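Local coordinates for 5'-tyrosyl-DNA phosphodiesterase (Caenorhabditis elegans, PDB 4FVA), which belongs to the endonuclease/exonuclease/phosphatase family of the DNase I-like clan and binds a magnesium ion, at residues R134-V148 / F162-V176. Sequence-based numbering, arbitrary orientation.
Sequences RPQRCAQFGFCMDKV and FGGDLNLRDEEVSRV
In the beta-alpha-beta unit of strand 118-126, helix 134-154 and strand 159-163, the helix packs on the last strand and the loop after it: R134 and R137 meet E172 at one end, C144, M145 and V148 meet F162 further along. R137 grips E172 side-on. Its NE gives a nearly straight bond to E172 OE1 (3.0 Å, 171°), and its NH2 bonds E172 OE2 on the syn lone pair (3.1 Å). R134 NE takes the anti lone pair of the same E172 OE2 at 2.8 Å, its guanidinium turned 77° from the carboxylate. OE1 also accepts the backbone N of R169, from the face opposite R137 NE. Four bonds thus hold this buried carboxylate and fix its rotation. R169 NH2 lies over one face of the R137 guanidinium, 3.5 Å from R137 NH2; E172 probably offsets this like-charge approach. R137 NH1 has further partners in the carbonyls of E128 and T130.

With CG anti to the backbone N (chi1 -174°), the F141 ring points off the helix between residues 166-168 and 173-176. F141 CE1 lies 3.6 Å from L168 CD1, and L166 CD1 meets the ring at its edge. On the CE2 side the neighbours are V173 CG1 and V176 CG2, the latter at the ring edge. F162 packs against C144: C144 CB lies 3.4 Å from F162 CZ. The C144 and M145 sulfurs lie obliquely to the F162 ring. V148 CG2 touches F162 CB.

Towards 148, R175 takes D146 side-on. R175 NE bonds D146 OD1, and R175 NH2 lies 2.8 Å from D146 OD2. One face of its guanidinium lies against G142 CA. D146 also pairs with R149. R175 is poorly ordered.

This helix-on-sheet packing within a beta-alpha-beta unit forms part of an outer layer of the alpha/beta sandwich of the DNase I-like fold, to which this family belongs.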
ATOM      1  N   ARG A 134       1.727  -6.413 -18.635  1.00 29.74           N
ATOM      2  CA  ARG A 134       2.215  -7.580 -17.920  1.00 33.20           C
ATOM      3  C   ARG A 134       3.732  -7.692 -17.976  1.00 31.30           C
ATOM      4  O   ARG A 134       4.369  -7.976 -16.959  1.00 26.15           O
ATOM      5  CB  ARG A 134       1.574  -8.863 -18.451  1.00 36.59           C
ATOM      6  CG  ARG A 134       2.283 -10.117 -17.956  1.00 39.82           C
ATOM      7  CD  ARG A 134       1.524 -11.392 -18.295  1.00 45.90           C
ATOM      8  NE  ARG A 134       0.262 -11.467 -17.561  1.00 57.05           N
ATOM      9  CZ  ARG A 134      -0.556 -12.517 -17.572  1.00 67.48           C
ATOM     10  NH1 ARG A 134      -0.248 -13.597 -18.280  1.00 70.86           N
ATOM     11  NH2 ARG A 134      -1.682 -12.489 -16.871  1.00 68.44           N
ATOM     12  N   PRO A 135       4.318  -7.486 -19.170  1.00 31.52           N
ATOM     13  CA  PRO A 135       5.778  -7.597 -19.237  1.00 29.00           C
ATOM     14  C   PRO A 135       6.449  -6.677 -18.230  1.00 32.38           C
ATOM     15  O   PRO A 135       7.251  -7.150 -17.417  1.00 34.68           O
ATOM     16  CB  PRO A 135       6.106  -7.147 -20.673  1.00 24.83           C
ATOM     17  CG  PRO A 135       4.842  -7.452 -21.460  1.00 27.25           C
ATOM     18  CD  PRO A 135       3.717  -7.175 -20.486  1.00 28.17           C
ATOM     19  N   GLN A 136       6.117  -5.392 -18.275  1.00 30.74           N
ATOM     20  CA  GLN A 136       6.740  -4.422 -17.381  1.00 29.21           C
ATOM     21  C   GLN A 136       6.414  -4.732 -15.933  1.00 27.45           C
ATOM     22  O   GLN A 136       7.283  -4.639 -15.057  1.00 29.66           O
ATOM     23  CB  GLN A 136       6.284  -2.991 -17.684  1.00 30.41           C
ATOM     24  CG  GLN A 136       6.622  -2.463 -19.071  1.00 39.90           C
ATOM     25  CD  GLN A 136       5.510  -2.727 -20.073  1.00 43.79           C
ATOM     26  OE1 GLN A 136       4.958  -3.833 -20.155  1.00 34.64           O
ATOM     27  NE2 GLN A 136       5.152  -1.691 -20.822  1.00 51.77           N
ATOM     28  N   ARG A 137       5.156  -5.087 -15.677  1.00 23.13           N
ATOM     29  CA  ARG A 137       4.716  -5.337 -14.305  1.00 29.78           C
ATOM     30  C   ARG A 137       5.439  -6.530 -13.679  1.00 30.88           C
ATOM     31  O   ARG A 137       5.889  -6.464 -12.534  1.00 30.18           O
ATOM     32  CB  ARG A 137       3.199  -5.532 -14.251  1.00 20.31           C
ATOM     33  CG  ARG A 137       2.675  -6.023 -12.910  1.00 22.34           C
ATOM     34  CD  ARG A 137       1.159  -5.857 -12.837  1.00 30.31           C
ATOM     35  NE  ARG A 137       0.457  -6.616 -13.871  1.00 34.36           N
ATOM     36  CZ  ARG A 137      -0.035  -6.082 -14.986  1.00 34.72           C
ATOM     37  NH1 ARG A 137       0.106  -4.783 -15.215  1.00 28.18           N
ATOM     38  NH2 ARG A 137      -0.666  -6.842 -15.873  1.00 34.23           N
ATOM     39  N   CYS A 138       5.565  -7.616 -14.432  1.00 27.91           N
ATOM     40  CA  CYS A 138       6.224  -8.808 -13.908  1.00 27.69           C
ATOM     41  C   CYS A 138       7.699  -8.556 -13.629  1.00 25.22           C
ATOM     42  O   CYS A 138       8.255  -9.073 -12.660  1.00 34.26           O
ATOM     43  CB  CYS A 138       6.054  -9.997 -14.865  1.00 27.39           C
ATOM     44  SG  CYS A 138       4.405 -10.674 -14.925  1.00 40.24           S
ATOM     45  N   ALA A 139       8.335  -7.754 -14.472  1.00 19.74           N
ATOM     46  CA  ALA A 139       9.733  -7.398 -14.242  1.00 23.34           C
ATOM     47  C   ALA A 139       9.882  -6.544 -12.989  1.00 29.48           C
ATOM     48  O   ALA A 139      10.816  -6.720 -12.209  1.00 35.62           O
ATOM     49  CB  ALA A 139      10.304  -6.670 -15.454  1.00 24.16           C
ATOM     50  N   GLN A 140       8.967  -5.596 -12.811  1.00 25.23           N
ATOM     51  CA  GLN A 140       9.009  -4.729 -11.636  1.00 21.70           C
ATOM     52  C   GLN A 140       8.854  -5.552 -10.359  1.00 20.06           C
ATOM     53  O   GLN A 140       9.596  -5.351  -9.398  1.00 25.62           O
ATOM     54  CB  GLN A 140       7.942  -3.638 -11.741  1.00 18.83           C
ATOM     55  CG  GLN A 140       8.229  -2.623 -12.849  1.00 29.41           C
ATOM     56  CD  GLN A 140       7.022  -1.759 -13.186  1.00 32.13           C
ATOM     57  OE1 GLN A 140       5.950  -1.900 -12.587  1.00 24.80           O
ATOM     58  NE2 GLN A 140       7.188  -0.866 -14.167  1.00 25.05           N
ATOM     59  N   PHE A 141       7.882  -6.460 -10.342  1.00 20.32           N
ATOM     60  CA  PHE A 141       7.660  -7.301  -9.169  1.00 26.65           C
ATOM     61  C   PHE A 141       8.933  -8.092  -8.817  1.00 30.72           C
ATOM     62  O   PHE A 141       9.338  -8.145  -7.651  1.00 28.64           O
ATOM     63  CB  PHE A 141       6.476  -8.239  -9.389  1.00 23.03           C
ATOM     64  CG  PHE A 141       6.108  -9.044  -8.169  1.00 24.57           C
ATOM     65  CD1 PHE A 141       5.213  -8.539  -7.235  1.00 24.60           C
ATOM     66  CD2 PHE A 141       6.672 -10.296  -7.949  1.00 27.15           C
ATOM     67  CE1 PHE A 141       4.878  -9.272  -6.097  1.00 27.97           C
ATOM     68  CE2 PHE A 141       6.344 -11.036  -6.817  1.00 26.88           C
ATOM     69  CZ  PHE A 141       5.440 -10.523  -5.892  1.00 29.99           C
ATOM     70  N   GLY A 142       9.553  -8.703  -9.832  1.00 30.37           N
ATOM     71  CA  GLY A 142      10.787  -9.453  -9.642  1.00 26.48           C
ATOM     72  C   GLY A 142      11.868  -8.558  -9.064  1.00 26.08           C
ATOM     73  O   GLY A 142      12.543  -8.912  -8.091  1.00 25.25           O
ATOM     74  N   PHE A 143      11.991  -7.367  -9.632  1.00 22.65           N
ATOM     75  CA  PHE A 143      12.949  -6.390  -9.160  1.00 20.72           C
ATOM     76  C   PHE A 143      12.674  -6.048  -7.706  1.00 26.00           C
ATOM     77  O   PHE A 143      13.596  -5.994  -6.883  1.00 23.04           O
ATOM     78  CB  PHE A 143      12.884  -5.137 -10.039  1.00 22.44           C
ATOM     79  CG  PHE A 143      13.746  -4.002  -9.563  1.00 26.00           C
ATOM     80  CD1 PHE A 143      15.070  -3.889  -9.974  1.00 34.10           C
ATOM     81  CD2 PHE A 143      13.228  -3.037  -8.702  1.00 27.32           C
ATOM     82  CE1 PHE A 143      15.874  -2.833  -9.522  1.00 33.39           C
ATOM     83  CE2 PHE A 143      14.014  -1.977  -8.252  1.00 30.35           C
ATOM     84  CZ  PHE A 143      15.337  -1.872  -8.663  1.00 36.55           C
ATOM     85  N   CYS A 144      11.410  -5.829  -7.371  1.00 25.50           N
ATOM     86  CA  CYS A 144      11.082  -5.495  -5.988  1.00 31.15           C
ATOM     87  C   CYS A 144      11.468  -6.632  -5.047  1.00 29.23           C
ATOM     88  O   CYS A 144      12.027  -6.401  -3.979  1.00 22.35           O
ATOM     89  CB  CYS A 144       9.596  -5.153  -5.839  1.00 29.41           C
ATOM     90  SG  CYS A 144       9.139  -3.591  -6.625  1.00 24.48           S
ATOM     91  N   MET A 145      11.179  -7.863  -5.451  1.00 18.45           N
ATOM     92  CA  MET A 145      11.502  -9.010  -4.598  1.00 27.87           C
ATOM     93  C   MET A 145      13.019  -9.176  -4.413  1.00 28.51           C
ATOM     94  O   MET A 145      13.494  -9.516  -3.327  1.00 26.69           O
ATOM     95  CB  MET A 145      10.838 -10.290  -5.126  1.00 29.95           C
ATOM     96  CG  MET A 145       9.337 -10.423  -4.763  1.00 28.24           C
ATOM     97  SD  MET A 145       9.032 -10.249  -2.978  1.00 41.43           S
ATOM     98  CE  MET A 145       7.244 -10.349  -2.888  1.00 59.86           C
ATOM     99  N   ASP A 146      13.783  -8.898  -5.460  1.00 25.86           N
ATOM    100  CA  ASP A 146      15.230  -8.943  -5.346  1.00 24.48           C
ATOM    101  C   ASP A 146      15.718  -7.925  -4.333  1.00 29.87           C
ATOM    102  O   ASP A 146      16.629  -8.192  -3.545  1.00 32.48           O
ATOM    103  CB  ASP A 146      15.890  -8.705  -6.705  1.00 28.71           C
ATOM    104  CG  ASP A 146      15.713  -9.881  -7.660  1.00 30.98           C
ATOM    105  OD1 ASP A 146      15.430 -11.000  -7.192  1.00 31.36           O
ATOM    106  OD2 ASP A 146      15.877  -9.686  -8.882  1.00 36.53           O
ATOM    107  N   LYS A 147      15.106  -6.747  -4.360  1.00 25.89           N
ATOM    108  CA  LYS A 147      15.457  -5.691  -3.434  1.00 23.23           C
ATOM    109  C   LYS A 147      15.131  -6.095  -2.001  1.00 25.00           C
ATOM    110  O   LYS A 147      15.932  -5.874  -1.086  1.00 23.92           O
ATOM    111  CB  LYS A 147      14.736  -4.399  -3.823  1.00 32.43           C
ATOM    112  CG  LYS A 147      15.081  -3.191  -2.960  1.00 43.37           C
ATOM    113  CD  LYS A 147      16.575  -2.905  -2.975  1.00 52.73           C
ATOM    114  CE  LYS A 147      16.895  -1.561  -2.333  1.00 65.02           C
ATOM    115  NZ  LYS A 147      16.377  -1.442  -0.935  1.00 70.04           N
ATOM    116  N   VAL A 148      13.952  -6.683  -1.809  1.00 22.91           N
ATOM    117  CA  VAL A 148      13.555  -7.230  -0.510  1.00 19.97           C
ATOM    118  C   VAL A 148      14.517  -8.316  -0.040  1.00 29.71           C
ATOM    119  O   VAL A 148      14.945  -8.316   1.110  1.00 21.53           O
ATOM    120  CB  VAL A 148      12.100  -7.778  -0.548  1.00 19.41           C
ATOM    121  CG1 VAL A 148      11.781  -8.631   0.688  1.00 18.22           C
ATOM    122  CG2 VAL A 148      11.102  -6.626  -0.668  1.00 23.44           C
ATOM    123  N   PHE A 162       6.709  -4.950   2.265  1.00 21.80           N
ATOM    124  CA  PHE A 162       6.637  -4.578   0.854  1.00 21.49           C
ATOM    125  C   PHE A 162       5.239  -4.758   0.282  1.00 21.87           C
ATOM    126  O   PHE A 162       4.627  -5.813   0.464  1.00 19.21           O
ATOM    127  CB  PHE A 162       7.611  -5.394   0.019  1.00 18.55           C
ATOM    128  CG  PHE A 162       7.307  -5.340  -1.442  1.00 24.00           C
ATOM    129  CD1 PHE A 162       7.545  -4.181  -2.173  1.00 22.64           C
ATOM    130  CD2 PHE A 162       6.728  -6.423  -2.071  1.00 19.76           C
ATOM    131  CE1 PHE A 162       7.233  -4.122  -3.531  1.00 25.26           C
ATOM    132  CE2 PHE A 162       6.417  -6.376  -3.428  1.00 28.74           C
ATOM    133  CZ  PHE A 162       6.668  -5.218  -4.155  1.00 25.30           C
ATOM    134  N   GLY A 163       4.736  -3.735  -0.415  1.00 21.40           N
ATOM    135  CA  GLY A 163       3.447  -3.853  -1.074  1.00 22.29           C
ATOM    136  C   GLY A 163       2.944  -2.564  -1.706  1.00 21.07           C
ATOM    137  O   GLY A 163       3.726  -1.672  -2.071  1.00 19.02           O
ATOM    138  N   GLY A 164       1.625  -2.476  -1.826  1.00 19.44           N
ATOM    139  CA  GLY A 164       0.966  -1.364  -2.468  1.00 19.46           C
ATOM    140  C   GLY A 164      -0.038  -1.902  -3.457  1.00 22.46           C
ATOM    141  O   GLY A 164      -0.581  -3.007  -3.292  1.00 23.70           O
ATOM    142  N   ASP A 165      -0.274  -1.131  -4.508  1.00 23.63           N
ATOM    143  CA  ASP A 165      -1.116  -1.587  -5.597  1.00 22.99           C
ATOM    144  C   ASP A 165      -0.220  -2.283  -6.593  1.00 19.97           C
ATOM    145  O   ASP A 165       0.475  -1.624  -7.360  1.00 20.42           O
ATOM    146  CB  ASP A 165      -1.833  -0.416  -6.263  1.00 20.08           C
ATOM    147  CG  ASP A 165      -2.761  -0.865  -7.388  1.00 20.54           C
ATOM    148  OD1 ASP A 165      -2.752  -2.070  -7.729  1.00 20.61           O
ATOM    149  OD2 ASP A 165      -3.486  -0.010  -7.941  1.00 22.24           O
ATOM    150  N   LEU A 166      -0.180  -3.612  -6.542  1.00 20.16           N
ATOM    151  CA  LEU A 166       0.730  -4.365  -7.412  1.00 20.10           C
ATOM    152  C   LEU A 166       0.083  -4.759  -8.757  1.00 24.46           C
ATOM    153  O   LEU A 166       0.764  -5.288  -9.646  1.00 23.44           O
ATOM    154  CB  LEU A 166       1.289  -5.597  -6.688  1.00 20.14           C
ATOM    155  CG  LEU A 166       1.847  -5.349  -5.281  1.00 20.17           C
ATOM    156  CD1 LEU A 166       2.524  -6.601  -4.723  1.00 19.92           C
ATOM    157  CD2 LEU A 166       2.834  -4.175  -5.315  1.00 19.70           C
ATOM    158  N   ASN A 167      -1.219  -4.514  -8.904  1.00 21.79           N
ATOM    159  CA  ASN A 167      -1.896  -4.773 -10.179  1.00 29.42           C
ATOM    160  C   ASN A 167      -1.722  -6.195 -10.691  1.00 33.25           C
ATOM    161  O   ASN A 167      -1.727  -6.430 -11.907  1.00 29.25           O
ATOM    162  CB  ASN A 167      -1.443  -3.777 -11.247  1.00 20.79           C
ATOM    163  CG  ASN A 167      -2.283  -2.513 -11.250  1.00 22.64           C
ATOM    164  OD1 ASN A 167      -3.512  -2.581 -11.199  1.00 24.99           O
ATOM    165  ND2 ASN A 167      -1.624  -1.358 -11.277  1.00 20.43           N
ATOM    166  N   LEU A 168      -1.582  -7.136  -9.761  1.00 27.56           N
ATOM    167  CA  LEU A 168      -1.235  -8.516 -10.095  1.00 33.48           C
ATOM    168  C   LEU A 168      -2.436  -9.389 -10.416  1.00 37.22           C
ATOM    169  O   LEU A 168      -3.509  -9.245  -9.816  1.00 38.11           O
ATOM    170  CB  LEU A 168      -0.448  -9.176  -8.946  1.00 32.62           C
ATOM    171  CG  LEU A 168       1.017  -8.781  -8.694  1.00 35.84           C
ATOM    172  CD1 LEU A 168       1.571  -9.423  -7.400  1.00 34.46           C
ATOM    173  CD2 LEU A 168       1.907  -9.112  -9.894  1.00 28.46           C
ATOM    174  N   ARG A 169      -2.253 -10.276 -11.390  1.00 45.70           N
ATOM    175  CA  ARG A 169      -3.058 -11.489 -11.473  1.00 48.95           C
ATOM    176  C   ARG A 169      -2.162 -12.560 -10.833  1.00 59.44           C
ATOM    177  O   ARG A 169      -0.940 -12.500 -10.981  1.00 56.30           O
ATOM    178  CB  ARG A 169      -3.373 -11.815 -12.931  1.00 50.69           C
ATOM    179  CG  ARG A 169      -3.075 -10.667 -13.912  1.00 50.63           C
ATOM    180  CD  ARG A 169      -4.185  -9.617 -13.969  1.00 52.71           C
ATOM    181  NE  ARG A 169      -3.670  -8.247 -13.888  1.00 53.84           N
ATOM    182  CZ  ARG A 169      -4.232  -7.189 -14.476  1.00 51.79           C
ATOM    183  NH1 ARG A 169      -5.330  -7.337 -15.207  1.00 50.83           N
ATOM    184  NH2 ARG A 169      -3.692  -5.976 -14.338  1.00 37.82           N
ATOM    185  N   ASP A 170      -2.733 -13.517 -10.102  1.00 74.35           N
ATOM    186  CA  ASP A 170      -1.901 -14.470  -9.342  1.00 79.26           C
ATOM    187  C   ASP A 170      -0.821 -15.212 -10.147  1.00 75.36           C
ATOM    188  O   ASP A 170       0.259 -15.502  -9.623  1.00 73.92           O
ATOM    189  CB  ASP A 170      -2.760 -15.470  -8.564  1.00 87.05           C
ATOM    190  CG  ASP A 170      -3.045 -15.003  -7.144  1.00 93.14           C
ATOM    191  OD1 ASP A 170      -2.131 -15.120  -6.295  1.00 92.00           O
ATOM    192  OD2 ASP A 170      -4.165 -14.519  -6.875  1.00 97.00           O
ATOM    193  N   GLU A 171      -1.116 -15.538 -11.401  1.00 68.82           N
ATOM    194  CA  GLU A 171      -0.162 -16.254 -12.239  1.00 67.87           C
ATOM    195  C   GLU A 171       1.068 -15.399 -12.538  1.00 66.33           C
ATOM    196  O   GLU A 171       2.055 -15.894 -13.084  1.00 70.45           O
ATOM    197  CB  GLU A 171      -0.825 -16.678 -13.546  1.00 74.89           C
ATOM    198  CG  GLU A 171      -1.279 -15.512 -14.411  1.00 80.60           C
ATOM    199  CD  GLU A 171      -2.485 -14.790 -13.828  1.00 83.80           C
ATOM    200  OE1 GLU A 171      -2.856 -15.079 -12.668  1.00 79.61           O
ATOM    201  OE2 GLU A 171      -3.069 -13.944 -14.538  1.00 87.06           O
ATOM    202  N   GLU A 172       0.993 -14.108 -12.221  1.00 55.86           N
ATOM    203  CA  GLU A 172       2.103 -13.192 -12.478  1.00 48.27           C
ATOM    204  C   GLU A 172       3.158 -13.178 -11.363  1.00 46.58           C
ATOM    205  O   GLU A 172       4.271 -12.686 -11.568  1.00 49.96           O
ATOM    206  CB  GLU A 172       1.593 -11.768 -12.734  1.00 45.34           C
ATOM    207  CG  GLU A 172       0.769 -11.613 -14.010  1.00 47.58           C
ATOM    208  CD  GLU A 172       0.179 -10.209 -14.180  1.00 46.11           C
ATOM    209  OE1 GLU A 172       0.003  -9.492 -13.165  1.00 40.65           O
ATOM    210  OE2 GLU A 172      -0.110  -9.825 -15.336  1.00 42.24           O
ATOM    211  N   VAL A 173       2.818 -13.716 -10.191  1.00 48.48           N
ATOM    212  CA  VAL A 173       3.730 -13.693  -9.039  1.00 46.00           C
ATOM    213  C   VAL A 173       4.917 -14.630  -9.247  1.00 52.24           C
ATOM    214  O   VAL A 173       4.738 -15.830  -9.468  1.00 54.52           O
ATOM    215  CB  VAL A 173       3.018 -14.109  -7.735  1.00 44.09           C
ATOM    216  CG1 VAL A 173       4.035 -14.374  -6.628  1.00 43.07           C
ATOM    217  CG2 VAL A 173       2.008 -13.053  -7.317  1.00 45.73           C
ATOM    218  N   SER A 174       6.125 -14.074  -9.170  1.00 52.54           N
ATOM    219  CA  SER A 174       7.351 -14.819  -9.451  1.00 63.44           C
ATOM    220  C   SER A 174       8.124 -15.199  -8.191  1.00 64.58           C
ATOM    221  O   SER A 174       7.592 -15.818  -7.268  1.00 69.35           O
ATOM    222  CB  SER A 174       8.282 -14.010 -10.362  1.00 70.42           C
ATOM    223  OG  SER A 174       8.901 -12.949  -9.653  1.00 78.10           O
ATOM    224  N   ARG A 175       9.398 -14.823  -8.187  1.00 60.38           N
ATOM    225  CA  ARG A 175      10.359 -15.273  -7.191  1.00 55.69           C
ATOM    226  C   ARG A 175      10.239 -14.587  -5.826  1.00 53.22           C
ATOM    227  O   ARG A 175      11.023 -13.696  -5.483  1.00 55.43           O
ATOM    228  CB  ARG A 175      11.770 -15.100  -7.771  1.00 57.37           C
ATOM    229  CG  ARG A 175      12.085 -13.670  -8.253  1.00 63.72           C
ATOM    230  CD  ARG A 175      13.324 -13.665  -9.154  1.00 69.67           C
ATOM    231  NE  ARG A 175      13.832 -12.333  -9.499  1.00 73.34           N
ATOM    232  CZ  ARG A 175      13.402 -11.594 -10.522  1.00 71.99           C
ATOM    233  NH1 ARG A 175      12.437 -12.045 -11.319  1.00 73.15           N
ATOM    234  NH2 ARG A 175      13.944 -10.400 -10.752  1.00 63.39           N
ATOM    235  N   VAL A 176       9.268 -15.053  -5.041  1.00 47.13           N
ATOM    236  CA  VAL A 176       9.094 -14.620  -3.660  1.00 42.82           C
ATOM    237  C   VAL A 176      10.067 -15.383  -2.764  1.00 45.24           C
ATOM    238  O   VAL A 176      10.079 -16.614  -2.767  1.00 49.27           O
ATOM    239  CB  VAL A 176       7.659 -14.901  -3.175  1.00 41.30           C
ATOM    240  CG1 VAL A 176       7.521 -14.612  -1.678  1.00 35.43           C
ATOM    241  CG2 VAL A 176       6.651 -14.105  -3.995  1.00 37.92           C
TER
HETATM  242  O   HOH W   1      13.262  -8.529 -13.329  1.00 57.96           O